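Local coordinates for flavohemoprotein (Vibrio cholerae O1 biovar El Tor, PDB 4EH1) that probably detoxifies nitric oxide by converting it to nitrate with O2 and NAD(P)H, its FAD-containing reductase domain, the part in this structure, feeding electrons to a heme domain, at residues F6-K11 with N91-G96; I42-E47 with D97-Y102; L147-S152 with G188-A193. One frame throughout, in Å; residues are numbered along the deposited sequence.

Interaction 1. Residues F6-K11 with N91-G96; sequences FVVREK and NNVKVG
Val8, Lys11 and Val95 carry this contact, in which strand 4-13 of the antiparallel FAD-binding barrel, characteristic of the ferredoxin reductase-type fold, meets the loop leaving helix 84-92. Two hydrogen bonds fasten it. Gly96 N donates to Val8 O over 2.9 Å. Lys11 NZ reaches Val93 O at 3.0 Å from well above the carbonyl plane; it also bonds His90 O and Leu89 O, and the ammonium group is thus shared by two carbonyls of helix 84-92 and one of the loop that follows. An extended chain, with CG anti to the backbone N (chi1 -161°), carries the amine that far.

The apolar contacts centre on Val8. Its CG2 branch meets Val93 CG1 at 3.6 Å, while CB rests 3.6 Å from Lys94 O, and CG1 lies over Val95 CA. Arg9 and Glu10 form a classic beta bulge opposite Val22, joined to each other by a salt bridge. Gln12 of the second subunit packs on Val95, whose CG1 lies 3.6 Å from Arg9 O and whose CG2 lies 3.9 Å from Lys11 CB.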
loop_
_atom_site.group_PDB
_atom_site.type_symbol
_atom_site.label_atom_id
_atom_site.label_comp_id
_atom_site.label_asym_id
_atom_site.label_seq_id
_atom_site.Cartn_x
_atom_site.Cartn_y
_atom_site.Cartn_z
ATOM N N PHE A 6 7.055 -11.456 -13.567
ATOM C CA PHE A 6 6.113 -11.591 -12.464
ATOM C C PHE A 6 5.111 -10.472 -12.526
ATOM O O PHE A 6 5.348 -9.460 -13.173
ATOM C CB PHE A 6 6.836 -11.555 -11.116
ATOM C CG PHE A 6 7.410 -12.878 -10.700
ATOM C CD1 PHE A 6 8.402 -13.494 -11.472
ATOM C CD2 PHE A 6 6.973 -13.500 -9.533
ATOM C CE1 PHE A 6 8.941 -14.697 -11.098
ATOM C CE2 PHE A 6 7.515 -14.709 -9.131
ATOM C CZ PHE A 6 8.497 -15.332 -9.932
ATOM N N VAL A 7 4.007 -10.642 -11.816
ATOM C CA VAL A 7 2.954 -9.645 -11.752
ATOM C C VAL A 7 2.736 -9.246 -10.291
ATOM O O VAL A 7 2.726 -10.094 -9.394
ATOM C CB VAL A 7 1.653 -10.198 -12.364
ATOM C CG1 VAL A 7 0.533 -9.155 -12.350
ATOM C CG2 VAL A 7 1.941 -10.663 -13.774
ATOM N N VAL A 8 2.598 -7.945 -10.060
ATOM C CA VAL A 8 2.292 -7.422 -8.744
ATOM C C VAL A 8 0.840 -7.795 -8.419
ATOM O O VAL A 8 -0.095 -7.326 -9.083
ATOM C CB VAL A 8 2.423 -5.888 -8.707
ATOM C CG1 VAL A 8 2.083 -5.356 -7.316
ATOM C CG2 VAL A 8 3.820 -5.447 -9.161
ATOM N N ARG A 9 0.653 -8.643 -7.412
ATOM C CA ARG A 9 -0.698 -8.965 -6.924
ATOM C C ARG A 9 -1.153 -7.970 -5.842
ATOM O O ARG A 9 -2.343 -7.679 -5.705
ATOM C CB ARG A 9 -0.724 -10.374 -6.347
ATOM C CG ARG A 9 -2.131 -10.901 -6.079
ATOM C CD ARG A 9 -2.157 -12.359 -5.575
ATOM N NE ARG A 9 -1.652 -12.502 -4.209
ATOM C CZ ARG A 9 -2.358 -12.225 -3.111
ATOM N NH1 ARG A 9 -3.612 -11.783 -3.220
ATOM N NH2 ARG A 9 -1.811 -12.377 -1.903
ATOM N N GLU A 10 -0.188 -7.445 -5.087
ATOM C CA GLU A 10 -0.477 -6.604 -3.920
ATOM C C GLU A 10 0.630 -5.598 -3.743
ATOM O O GLU A 10 1.796 -5.939 -3.950
ATOM C CB GLU A 10 -0.475 -7.445 -2.661
ATOM C CG GLU A 10 -1.696 -7.297 -1.863
ATOM C CD GLU A 10 -2.612 -8.444 -2.109
ATOM O OE1 GLU A 10 -2.278 -9.558 -1.650
ATOM O OE2 GLU A 10 -3.644 -8.241 -2.780
ATOM N N LYS A 11 0.256 -4.396 -3.302
ATOM C CA LYS A 11 1.170 -3.293 -3.039
ATOM C C LYS A 11 0.750 -2.638 -1.718
ATOM O O LYS A 11 -0.167 -1.840 -1.680
ATOM C CB LYS A 11 1.089 -2.282 -4.182
ATOM C CG LYS A 11 2.275 -1.349 -4.271
ATOM C CD LYS A 11 2.232 -0.469 -5.528
ATOM C CE LYS A 11 3.362 0.573 -5.464
ATOM N NZ LYS A 11 3.333 1.460 -6.636
ATOM N N ASN A 91 6.473 4.590 -7.491
ATOM C CA ASN A 91 5.639 5.525 -8.246
ATOM C C ASN A 91 4.945 4.979 -9.476
ATOM O O ASN A 91 3.904 5.483 -9.846
ATOM C CB ASN A 91 6.442 6.765 -8.658
ATOM C CG ASN A 91 6.933 7.559 -7.457
ATOM O OD1 ASN A 91 6.301 7.547 -6.404
ATOM N ND2 ASN A 91 8.065 8.234 -7.602
ATOM N N ASN A 92 5.524 3.977 -10.127
ATOM C CA ASN A 92 5.064 3.601 -11.458
ATOM C C ASN A 92 4.545 2.182 -11.550
ATOM O O ASN A 92 3.744 1.876 -12.412
ATOM C CB ASN A 92 6.205 3.731 -12.483
ATOM C CG ASN A 92 6.667 5.167 -12.671
ATOM O OD1 ASN A 92 6.400 5.791 -13.696
ATOM N ND2 ASN A 92 7.358 5.692 -11.681
ATOM N N VAL A 93 5.042 1.293 -10.703
ATOM C CA VAL A 93 4.665 -0.098 -10.835
ATOM C C VAL A 93 3.416 -0.408 -9.992
ATOM O O VAL A 93 3.514 -0.596 -8.783
ATOM C CB VAL A 93 5.832 -1.010 -10.458
ATOM C CG1 VAL A 93 5.396 -2.485 -10.544
ATOM C CG2 VAL A 93 7.052 -0.700 -11.356
ATOM N N LYS A 94 2.258 -0.470 -10.648
ATOM C CA LYS A 94 0.981 -0.694 -9.965
ATOM C C LYS A 94 0.614 -2.167 -9.801
ATOM O O LYS A 94 1.180 -3.038 -10.472
ATOM C CB LYS A 94 -0.158 -0.028 -10.754
ATOM C CG LYS A 94 0.139 1.384 -11.216
ATOM C CD LYS A 94 -1.102 2.072 -11.786
ATOM C CE LYS A 94 -1.514 1.429 -13.116
ATOM N NZ LYS A 94 -0.328 1.060 -13.972
ATOM N N VAL A 95 -0.351 -2.434 -8.911
ATOM C CA VAL A 95 -1.032 -3.719 -8.897
ATOM C C VAL A 95 -1.534 -4.047 -10.302
ATOM O O VAL A 95 -2.228 -3.238 -10.929
ATOM C CB VAL A 95 -2.238 -3.728 -7.928
ATOM C CG1 VAL A 95 -2.997 -5.049 -8.036
ATOM C CG2 VAL A 95 -1.772 -3.497 -6.485
ATOM N N GLY A 96 -1.161 -5.224 -10.797
ATOM C CA GLY A 96 -1.528 -5.637 -12.149
ATOM C C GLY A 96 -0.379 -5.377 -13.105
ATOM O O GLY A 96 -0.344 -5.938 -14.183
#

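Interaction 2. Residues I42-E47 with D97-Y102; sequences IEVTPE and DSVKLY
Antiparallel pairing inside the FAD-binding barrel of the ferredoxin reductase-type fold brings strand 39-44 against strand 98-105, and the side chains of Glu43 and Tyr102 clasp across the pair. In the register, Glu43 and Lys100 are a hydrogen-bonded pair and Ile42 and Leu101 a non-hydrogen-bonded one. Glu43 N donates to Lys100 O at 2.9 Å, and the same oxygen receives a CA-H...O contact from Ile42 CA. The strand directions are 137° apart. The CA spacing widens from 4.8 Å at Ile42-Leu101 to 6.4 Å at Val44-Val99, and a water takes up the return link: it donates to Glu43 O at 2.6 Å and accepts only weakly from Lys100 N.

The sheet face bearing Ile42 and Leu101 is apolar. Ile42 CD1 sits 4.1 Å from Leu101 CD1 and equally far from Val99 CG2, bridging two residues of the other strand. Farther along, Val44 CG1 approaches Val99 CG1 at 4.3 Å. Ile42 also packs on Tyr57, a residue that binds FAD in relatives, which suggests that this face lies toward the flavin site.

On the face of Glu43 and Lys100 the contact is polar. Glu43 CG lies anti to the backbone N (chi1 155°), and the extended chain runs beside the Tyr102 ring, CB lying at the ring edge. Carboxylate and ring are turned 61° against each other. Arg52 NH1 makes a salt bridge to OE1, which probably favours the charged carboxylate. Tyr102 OH donates to that same oxygen, Glu43 OE1, over 2.7 Å, coming from above the carboxylate plane.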
loop_
_atom_site.group_PDB
_atom_site.type_symbol
_atom_site.label_atom_id
_atom_site.label_comp_id
_atom_site.label_asym_id
_atom_site.label_seq_id
_atom_site.Cartn_x
_atom_site.Cartn_y
_atom_site.Cartn_z
ATOM N N ILE A 42 15.263 -7.575 -8.987
ATOM C CA ILE A 42 14.217 -6.918 -9.753
ATOM C C ILE A 42 14.860 -6.092 -10.869
ATOM O O ILE A 42 15.839 -5.388 -10.637
ATOM C CB ILE A 42 13.371 -5.986 -8.870
ATOM C CG1 ILE A 42 12.604 -6.791 -7.798
ATOM C CG2 ILE A 42 12.390 -5.173 -9.721
ATOM C CD1 ILE A 42 11.451 -7.646 -8.351
ATOM N N GLU A 43 14.300 -6.164 -12.073
ATOM C CA GLU A 43 14.823 -5.395 -13.188
ATOM C C GLU A 43 13.730 -4.592 -13.866
ATOM O O GLU A 43 12.670 -5.116 -14.217
ATOM C CB GLU A 43 15.501 -6.315 -14.199
ATOM C CG GLU A 43 15.563 -5.788 -15.604
ATOM C CD GLU A 43 16.104 -6.849 -16.566
ATOM O OE1 GLU A 43 17.214 -7.367 -16.307
ATOM O OE2 GLU A 43 15.415 -7.184 -17.562
ATOM N N VAL A 44 13.995 -3.307 -14.051
ATOM C CA VAL A 44 13.027 -2.435 -14.695
ATOM C C VAL A 44 13.741 -1.478 -15.601
ATOM O O VAL A 44 14.971 -1.444 -15.636
ATOM C CB VAL A 44 12.240 -1.607 -13.666
ATOM C CG1 VAL A 44 11.233 -2.492 -12.918
ATOM C CG2 VAL A 44 13.195 -0.924 -12.683
ATOM N N THR A 45 12.948 -0.693 -16.320
ATOM C CA THR A 45 13.432 0.343 -17.212
ATOM C C THR A 45 12.723 1.618 -16.807
ATOM O O THR A 45 11.546 1.812 -17.118
ATOM C CB THR A 45 13.078 0.028 -18.661
ATOM O OG1 THR A 45 13.634 -1.243 -18.994
ATOM C CG2 THR A 45 13.630 1.104 -19.606
ATOM N N PRO A 46 13.425 2.479 -16.073
ATOM C CA PRO A 46 12.802 3.696 -15.537
ATOM C C PRO A 46 12.355 4.685 -16.618
ATOM O O PRO A 46 12.800 4.578 -17.768
ATOM C CB PRO A 46 13.899 4.274 -14.640
ATOM C CG PRO A 46 14.682 3.022 -14.194
ATOM C CD PRO A 46 14.728 2.186 -15.449
ATOM N N GLU A 47 11.462 5.606 -16.245
ATOM C CA GLU A 47 10.896 6.601 -17.162
ATOM C C GLU A 47 11.937 7.321 -18.045
ATOM O O GLU A 47 11.627 7.740 -19.166
ATOM C CB GLU A 47 10.002 7.603 -16.406
ATOM C CG GLU A 47 8.583 7.084 -16.109
ATOM C CD GLU A 47 7.575 8.197 -15.758
ATOM O OE1 GLU A 47 6.736 8.544 -16.620
ATOM O OE2 GLU A 47 7.603 8.711 -14.615
ATOM N N ASP A 97 0.576 -4.524 -12.728
ATOM C CA ASP A 97 1.691 -4.253 -13.638
ATOM C C ASP A 97 2.683 -5.378 -13.500
ATOM O O ASP A 97 2.608 -6.153 -12.551
ATOM C CB ASP A 97 2.353 -2.895 -13.359
ATOM C CG ASP A 97 1.488 -1.707 -13.826
ATOM O OD1 ASP A 97 0.532 -1.952 -14.599
ATOM O OD2 ASP A 97 1.769 -0.541 -13.423
ATOM N N SER A 98 3.612 -5.485 -14.435
ATOM C CA SER A 98 4.601 -6.560 -14.365
ATOM C C SER A 98 6.064 -6.092 -14.300
ATOM O O SER A 98 6.393 -4.961 -14.682
ATOM C CB SER A 98 4.400 -7.523 -15.524
ATOM O OG SER A 98 4.771 -6.891 -16.721
ATOM N N VAL A 99 6.928 -6.964 -13.783
ATOM C CA VAL A 99 8.349 -6.677 -13.673
ATOM C C VAL A 99 9.108 -7.921 -14.013
ATOM O O VAL A 99 8.530 -8.976 -14.092
ATOM C CB VAL A 99 8.775 -6.296 -12.234
ATOM C CG1 VAL A 99 8.035 -5.057 -11.752
ATOM C CG2 VAL A 99 8.570 -7.466 -11.290
ATOM N N LYS A 100 10.415 -7.796 -14.210
ATOM C CA LYS A 100 11.238 -8.957 -14.482
ATOM C C LYS A 100 12.000 -9.289 -13.216
ATOM O O LYS A 100 12.590 -8.403 -12.582
ATOM C CB LYS A 100 12.199 -8.646 -15.606
ATOM C CG LYS A 100 11.521 -8.049 -16.822
ATOM C CD LYS A 100 10.606 -9.052 -17.505
ATOM C CE LYS A 100 9.484 -8.349 -18.248
ATOM N NZ LYS A 100 8.661 -9.306 -19.044
ATOM N N LEU A 101 11.996 -10.566 -12.862
ATOM C CA LEU A 101 12.471 -11.016 -11.565
ATOM C C LEU A 101 13.492 -12.150 -11.677
ATOM O O LEU A 101 13.266 -13.124 -12.392
ATOM C CB LEU A 101 11.287 -11.510 -10.733
ATOM C CG LEU A 101 11.607 -11.925 -9.299
ATOM C CD1 LEU A 101 10.455 -11.574 -8.381
ATOM C CD2 LEU A 101 11.907 -13.442 -9.222
ATOM N N TYR A 102 14.575 -12.043 -10.911
ATOM C CA TYR A 102 15.638 -13.034 -10.936
ATOM C C TYR A 102 15.545 -13.855 -9.685
ATOM O O TYR A 102 15.121 -13.360 -8.665
ATOM C CB TYR A 102 17.002 -12.365 -11.006
ATOM C CG TYR A 102 17.237 -11.742 -12.335
ATOM C CD1 TYR A 102 16.743 -10.470 -12.624
ATOM C CD2 TYR A 102 17.934 -12.423 -13.326
ATOM C CE1 TYR A 102 16.956 -9.878 -13.876
ATOM C CE2 TYR A 102 18.162 -11.836 -14.575
ATOM C CZ TYR A 102 17.662 -10.563 -14.839
ATOM O OH TYR A 102 17.882 -9.973 -16.065
HETATM O O HOH W 1 10.599 -4.871 -15.802
#

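Interaction 3. Residues L147-S152 with G188-A193; sequences LYACNS and GEMQLA
Met190 drives its methyl group against the backbone of strand 144-150, packing the loop 188-193 onto one face of the parallel sheet in the NAD-binding domain, which has the Rossmann-like topology of the reductase family. The tight part is built around this methyl. Met190 CE lies 3.7 Å from Leu147 C, Tyr148 C and Ala149 N alike, and so rests over the backbone of Tyr148, from one peptide to the next, with Ala149 CB at 3.9 Å and Leu147 CB at 4.1 Å on the two residues that point toward the loop. With CG anti to the backbone N (chi1 -169°), the side chain reaches straight out to the sulfur; the bend comes at the last torsion (chi3 -73°), which turns the methyl onto the strand. A second apolar touch, Leu147 CD1 to Leu192 CD2 at 3.8 Å, extends the packing.

Toward Cys150 and Gly188 the two segments draw apart, and direct contact gives way to water. One molecule donates to Gly188 O at 2.9 Å and to Cys150 O at a longer 3.3 Å.

Ile120 of strand 117-122 and Trp176 of strand 172-177 also touch Met190, while Phe212 of helix 210-223 packs on it. The same helix grips the loop backbone: Tyr215 and Gln219 both donate to Met190 O, and Leu192 N bonds Gln219. The loop is thus wedged between that helix and the central strands.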
loop_
_atom_site.group_PDB
_atom_site.type_symbol
_atom_site.label_atom_id
_atom_site.label_comp_id
_atom_site.label_asym_id
_atom_site.label_seq_id
_atom_site.Cartn_x
_atom_site.Cartn_y
_atom_site.Cartn_z
ATOM N N LEU A 147 15.246 -7.467 17.863
ATOM C CA LEU A 147 15.699 -6.126 18.259
ATOM C C LEU A 147 15.713 -5.242 17.016
ATOM O O LEU A 147 16.348 -5.585 16.013
ATOM C CB LEU A 147 17.084 -6.173 18.910
ATOM C CG LEU A 147 17.320 -7.173 20.065
ATOM C CD1 LEU A 147 18.772 -7.158 20.498
ATOM C CD2 LEU A 147 16.445 -6.900 21.264
ATOM N N TYR A 148 15.008 -4.114 17.085
ATOM C CA TYR A 148 14.764 -3.278 15.911
ATOM C C TYR A 148 14.993 -1.784 16.223
ATOM O O TYR A 148 14.537 -1.276 17.262
ATOM C CB TYR A 148 13.325 -3.482 15.390
ATOM C CG TYR A 148 13.063 -2.738 14.080
ATOM C CD1 TYR A 148 13.841 -2.985 12.955
ATOM C CD2 TYR A 148 12.071 -1.752 13.986
ATOM C CE1 TYR A 148 13.644 -2.282 11.754
ATOM C CE2 TYR A 148 11.863 -1.028 12.783
ATOM C CZ TYR A 148 12.639 -1.322 11.676
ATOM O OH TYR A 148 12.439 -0.661 10.489
ATOM N N ALA A 149 15.708 -1.097 15.334
ATOM C CA ALA A 149 15.920 0.348 15.460
ATOM C C ALA A 149 15.406 1.066 14.214
ATOM O O ALA A 149 15.691 0.672 13.094
ATOM C CB ALA A 149 17.406 0.662 15.693
ATOM N N CYS A 150 14.627 2.116 14.403
ATOM C CA CYS A 150 14.260 2.924 13.275
ATOM C C CYS A 150 14.225 4.365 13.765
ATOM O O CYS A 150 14.514 4.631 14.927
ATOM C CB CYS A 150 12.933 2.462 12.648
ATOM S SG CYS A 150 11.569 2.457 13.850
ATOM N N ASN A 151 13.913 5.305 12.880
ATOM C CA ASN A 151 14.020 6.698 13.264
ATOM C C ASN A 151 12.853 7.182 14.127
ATOM O O ASN A 151 13.030 8.049 14.976
ATOM C CB ASN A 151 14.138 7.573 12.023
ATOM C CG ASN A 151 15.423 7.315 11.249
ATOM O OD1 ASN A 151 16.404 6.837 11.809
ATOM N ND2 ASN A 151 15.417 7.633 9.956
ATOM N N SER A 152 11.660 6.644 13.871
ATOM C CA SER A 152 10.435 7.119 14.503
ATOM C C SER A 152 9.258 6.183 14.235
ATOM O O SER A 152 9.372 5.223 13.450
ATOM C CB SER A 152 10.081 8.508 13.970
ATOM O OG SER A 152 9.746 8.452 12.588
ATOM N N GLY A 188 16.668 6.509 21.251
ATOM C CA GLY A 188 18.101 6.620 21.072
ATOM C C GLY A 188 18.719 5.494 20.277
ATOM O O GLY A 188 18.026 4.790 19.546
ATOM N N GLU A 189 20.028 5.325 20.411
ATOM C CA GLU A 189 20.702 4.228 19.736
ATOM C C GLU A 189 20.482 2.921 20.496
ATOM O O GLU A 189 20.271 2.893 21.723
ATOM C CB GLU A 189 22.202 4.504 19.544
ATOM C CG GLU A 189 22.523 5.654 18.559
ATOM C CD GLU A 189 22.162 5.348 17.083
ATOM O OE1 GLU A 189 22.686 4.348 16.530
ATOM O OE2 GLU A 189 21.370 6.118 16.465
ATOM N N MET A 190 20.533 1.838 19.739
ATOM C CA MET A 190 20.370 0.510 20.277
ATOM C C MET A 190 21.569 0.201 21.174
ATOM O O MET A 190 22.680 0.080 20.706
ATOM C CB MET A 190 20.315 -0.500 19.122
ATOM C CG MET A 190 19.879 -1.892 19.583
ATOM S SD MET A 190 19.882 -3.144 18.288
ATOM C CE MET A 190 18.444 -2.691 17.288
ATOM N N GLN A 191 21.351 0.077 22.465
ATOM C CA GLN A 191 22.445 -0.288 23.349
ATOM C C GLN A 191 22.167 -1.632 23.990
ATOM O O GLN A 191 21.110 -1.825 24.591
ATOM C CB GLN A 191 22.661 0.798 24.389
ATOM C CG GLN A 191 23.420 1.972 23.807
ATOM C CD GLN A 191 23.410 3.158 24.719
ATOM O OE1 GLN A 191 22.376 3.801 24.902
ATOM N NE2 GLN A 191 24.559 3.462 25.310
ATOM N N LEU A 192 23.117 -2.559 23.854
ATOM C CA LEU A 192 22.868 -3.967 24.171
ATOM C C LEU A 192 23.292 -4.424 25.576
ATOM O O LEU A 192 22.900 -5.501 26.018
ATOM C CB LEU A 192 23.540 -4.866 23.123
ATOM C CG LEU A 192 23.221 -4.571 21.657
ATOM C CD1 LEU A 192 24.160 -5.392 20.809
ATOM C CD2 LEU A 192 21.769 -4.888 21.285
ATOM N N ALA A 193 24.067 -3.599 26.272
ATOM C CA ALA A 193 24.786 -4.006 27.484
ATOM C C ALA A 193 23.887 -4.438 28.617
ATOM O O ALA A 193 24.299 -5.196 29.485
ATOM C CB ALA A 193 25.700 -2.851 27.972
HETATM O O HOH W 2 17.079 4.060 16.894
#

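From the N terminus, strand 4-13 opens interaction 1, which closes only when the chain returns after helix 84-92, some 80 residues later. Interaction 2 opens inside that loop, at strand 39-44, and closes just beyond it on strand 98-105, so the two cross. They also touch: strand 98-105 lies between strands 39-44 and 4-13 in one antiparallel sheet, and probable backbone bonds join Phe6 to Val99 and Val8 to Asp97. Interaction 3 follows in series, closing a shorter loop in the NAD-binding domain between a parallel strand and the loop after strand 186-187. Its centre is about 32 Å from that of interaction 1 and on the opposite side of the chain's centre.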